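Local coordinates for protein EF-P arginine 32 rhamnosyl-transferase (Pseudomonas putida KT2440, PDB 5NV8) that belongs to the EarP family of EF-P rhamnosyltransferases, at residues 34-39 and 164-169. Sequence-based numbering, arbitrary orientation.
Sequences TWRLAR and LREGSL
Close to the pocket that holds 2'-deoxy-thymidine-beta-L-rhamnose, helix 30-43 meets the loop leading into helix 169-177 through a salt bridge set beside a small apolar patch, and Arg36 and Glu166 illustrate how one carboxylate can tie a helix to a loop. Arg36 NH1 donates to Glu166 OE2 at 2.9 Å, with a bent N-H...O angle of 141°. The oxygen lies near the guanidinium plane and is approached nearly along its C-O axis; the two flat groups stand 83° apart, and one N-O pair joins them. Arg36 leaves the helix extended and turns at chi3 (-51°), which brings NH1 back toward the carboxylate. A water donates to both Arg36 O and Glu166 OE2, each at 3.0 Å, adding a backbone link to the side-chain one. Arg39 NH2 stays 4.3 Å from Glu166 OE2, beyond a salt bridge. Alongside, Leu164 lays CB 4.0 Å from Arg36 CD, and its CD2 methyl meets Leu37 CD1 at 3.8 Å, the two leucines crossing at about a right angle. Both charged partners are gripped a second time from helix 287-295: Asp287 forms a salt bridge with Arg36 NE, and Arg291 with Glu166 OE1. Gln268, on helix 268-277, takes a hydrogen bond from Arg39, and helix 378-387 packs against the leucines through Leu378, Ala379 and Leu382.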
loop_
_atom_site.group_PDB
_atom_site.type_symbol
_atom_site.label_atom_id
_atom_site.label_comp_id
_atom_site.label_asym_id
_atom_site.label_seq_id
_atom_site.Cartn_x
_atom_site.Cartn_y
_atom_site.Cartn_z
ATOM N N THR A 34 12.183 -5.464 0.160
ATOM C CA THR A 34 13.573 -5.637 -0.252
ATOM C C THR A 34 13.738 -5.428 -1.753
ATOM O O THR A 34 14.724 -4.825 -2.195
ATOM C CB THR A 34 14.080 -7.020 0.161
ATOM O OG1 THR A 34 13.193 -8.033 -0.328
ATOM C CG2 THR A 34 14.171 -7.117 1.677
ATOM N N TRP A 35 12.788 -5.915 -2.552
ATOM C CA TRP A 35 12.851 -5.695 -3.993
ATOM C C TRP A 35 12.680 -4.220 -4.340
ATOM O O TRP A 35 13.271 -3.743 -5.313
ATOM C CB TRP A 35 11.795 -6.556 -4.694
ATOM C CG TRP A 35 11.611 -6.301 -6.166
ATOM C CD1 TRP A 35 10.435 -6.042 -6.807
ATOM C CD2 TRP A 35 12.626 -6.309 -7.180
ATOM N NE1 TRP A 35 10.652 -5.874 -8.152
ATOM C CE2 TRP A 35 11.989 -6.033 -8.409
ATOM C CE3 TRP A 35 14.010 -6.515 -7.170
ATOM C CZ2 TRP A 35 12.687 -5.959 -9.614
ATOM C CZ3 TRP A 35 14.701 -6.440 -8.368
ATOM C CH2 TRP A 35 14.039 -6.161 -9.572
ATOM N N ARG A 36 11.894 -3.479 -3.553
ATOM C CA ARG A 36 11.748 -2.045 -3.794
ATOM C C ARG A 36 13.022 -1.295 -3.421
ATOM O O ARG A 36 13.493 -0.436 -4.176
ATOM C CB ARG A 36 10.554 -1.495 -3.011
ATOM C CG ARG A 36 10.374 0.004 -3.152
ATOM C CD ARG A 36 9.118 0.501 -2.442
ATOM N NE ARG A 36 7.922 -0.258 -2.805
ATOM C CZ ARG A 36 7.330 -0.209 -3.994
ATOM N NH1 ARG A 36 7.823 0.561 -4.957
ATOM N NH2 ARG A 36 6.245 -0.934 -4.224
ATOM N N LEU A 37 13.593 -1.608 -2.255
ATOM C CA LEU A 37 14.802 -0.921 -1.813
ATOM C C LEU A 37 15.988 -1.234 -2.720
ATOM O O LEU A 37 16.794 -0.345 -3.019
ATOM C CB LEU A 37 15.116 -1.303 -0.367
ATOM C CG LEU A 37 16.469 -0.865 0.198
ATOM C CD1 LEU A 37 16.580 0.649 0.209
ATOM C CD2 LEU A 37 16.664 -1.428 1.592
ATOM N N ALA A 38 16.100 -2.485 -3.179
ATOM C CA ALA A 38 17.268 -2.891 -3.960
ATOM C C ALA A 38 17.348 -2.150 -5.290
ATOM O O ALA A 38 18.440 -1.759 -5.720
ATOM C CB ALA A 38 17.249 -4.402 -4.187
ATOM N N ARG A 39 16.212 -1.954 -5.967
ATOM C CA ARG A 39 16.230 -1.192 -7.213
ATOM C C ARG A 39 16.598 0.264 -6.961
ATOM O O ARG A 39 17.298 0.883 -7.768
ATOM C CB ARG A 39 14.875 -1.262 -7.916
ATOM C CG ARG A 39 14.271 -2.637 -8.024
ATOM C CD ARG A 39 13.073 -2.620 -8.961
ATOM N NE ARG A 39 12.117 -1.558 -8.652
ATOM C CZ ARG A 39 11.090 -1.697 -7.819
ATOM N NH1 ARG A 39 10.883 -2.853 -7.205
ATOM N NH2 ARG A 39 10.268 -0.680 -7.599
ATOM N N LEU A 164 10.287 4.349 2.293
ATOM C CA LEU A 164 10.753 4.183 0.922
ATOM C C LEU A 164 9.922 5.053 -0.011
ATOM O O LEU A 164 8.699 4.900 -0.094
ATOM C CB LEU A 164 10.672 2.718 0.502
ATOM C CG LEU A 164 11.531 1.750 1.312
ATOM C CD1 LEU A 164 10.948 0.351 1.253
ATOM C CD2 LEU A 164 12.970 1.766 0.813
ATOM N N ARG A 165 10.590 5.965 -0.711
ATOM C CA ARG A 165 9.924 6.854 -1.660
ATOM C C ARG A 165 10.906 7.145 -2.784
ATOM O O ARG A 165 11.939 7.783 -2.557
ATOM C CB ARG A 165 9.462 8.140 -0.981
ATOM C CG ARG A 165 8.484 8.975 -1.796
ATOM C CD ARG A 165 8.446 10.425 -1.316
ATOM N NE ARG A 165 9.776 10.967 -1.033
ATOM C CZ ARG A 165 10.250 11.194 0.187
ATOM N NH1 ARG A 165 9.516 10.902 1.251
ATOM N NH2 ARG A 165 11.468 11.692 0.345
ATOM N N GLU A 166 10.585 6.666 -3.983
ATOM C CA GLU A 166 11.409 6.930 -5.153
ATOM C C GLU A 166 11.441 8.424 -5.464
ATOM O O GLU A 166 10.458 9.145 -5.267
ATOM C CB GLU A 166 10.882 6.152 -6.363
ATOM C CG GLU A 166 10.850 4.634 -6.192
ATOM C CD GLU A 166 9.675 4.128 -5.370
ATOM O OE1 GLU A 166 8.944 4.945 -4.772
ATOM O OE2 GLU A 166 9.491 2.897 -5.311
ATOM N N GLY A 167 12.589 8.880 -5.977
ATOM C CA GLY A 167 12.775 10.300 -6.236
ATOM C C GLY A 167 11.732 10.909 -7.155
ATOM O O GLY A 167 11.321 12.055 -6.955
ATOM N N SER A 168 11.280 10.159 -8.163
ATOM C CA SER A 168 10.343 10.682 -9.153
ATOM C C SER A 168 8.933 10.122 -8.989
ATOM O O SER A 168 8.117 10.237 -9.908
ATOM C CB SER A 168 10.853 10.401 -10.566
ATOM O OG SER A 168 10.780 9.018 -10.868
ATOM N N LEU A 169 8.624 9.525 -7.837
ATOM C CA LEU A 169 7.327 8.877 -7.670
ATOM C C LEU A 169 6.191 9.893 -7.678
ATOM O O LEU A 169 5.223 9.750 -8.434
ATOM C CB LEU A 169 7.310 8.061 -6.377
ATOM C CG LEU A 169 5.986 7.351 -6.093
ATOM C CD1 LEU A 169 5.681 6.360 -7.199
ATOM C CD2 LEU A 169 6.027 6.656 -4.742
HETATM O O HOH W 1 11.979 1.415 -6.055
#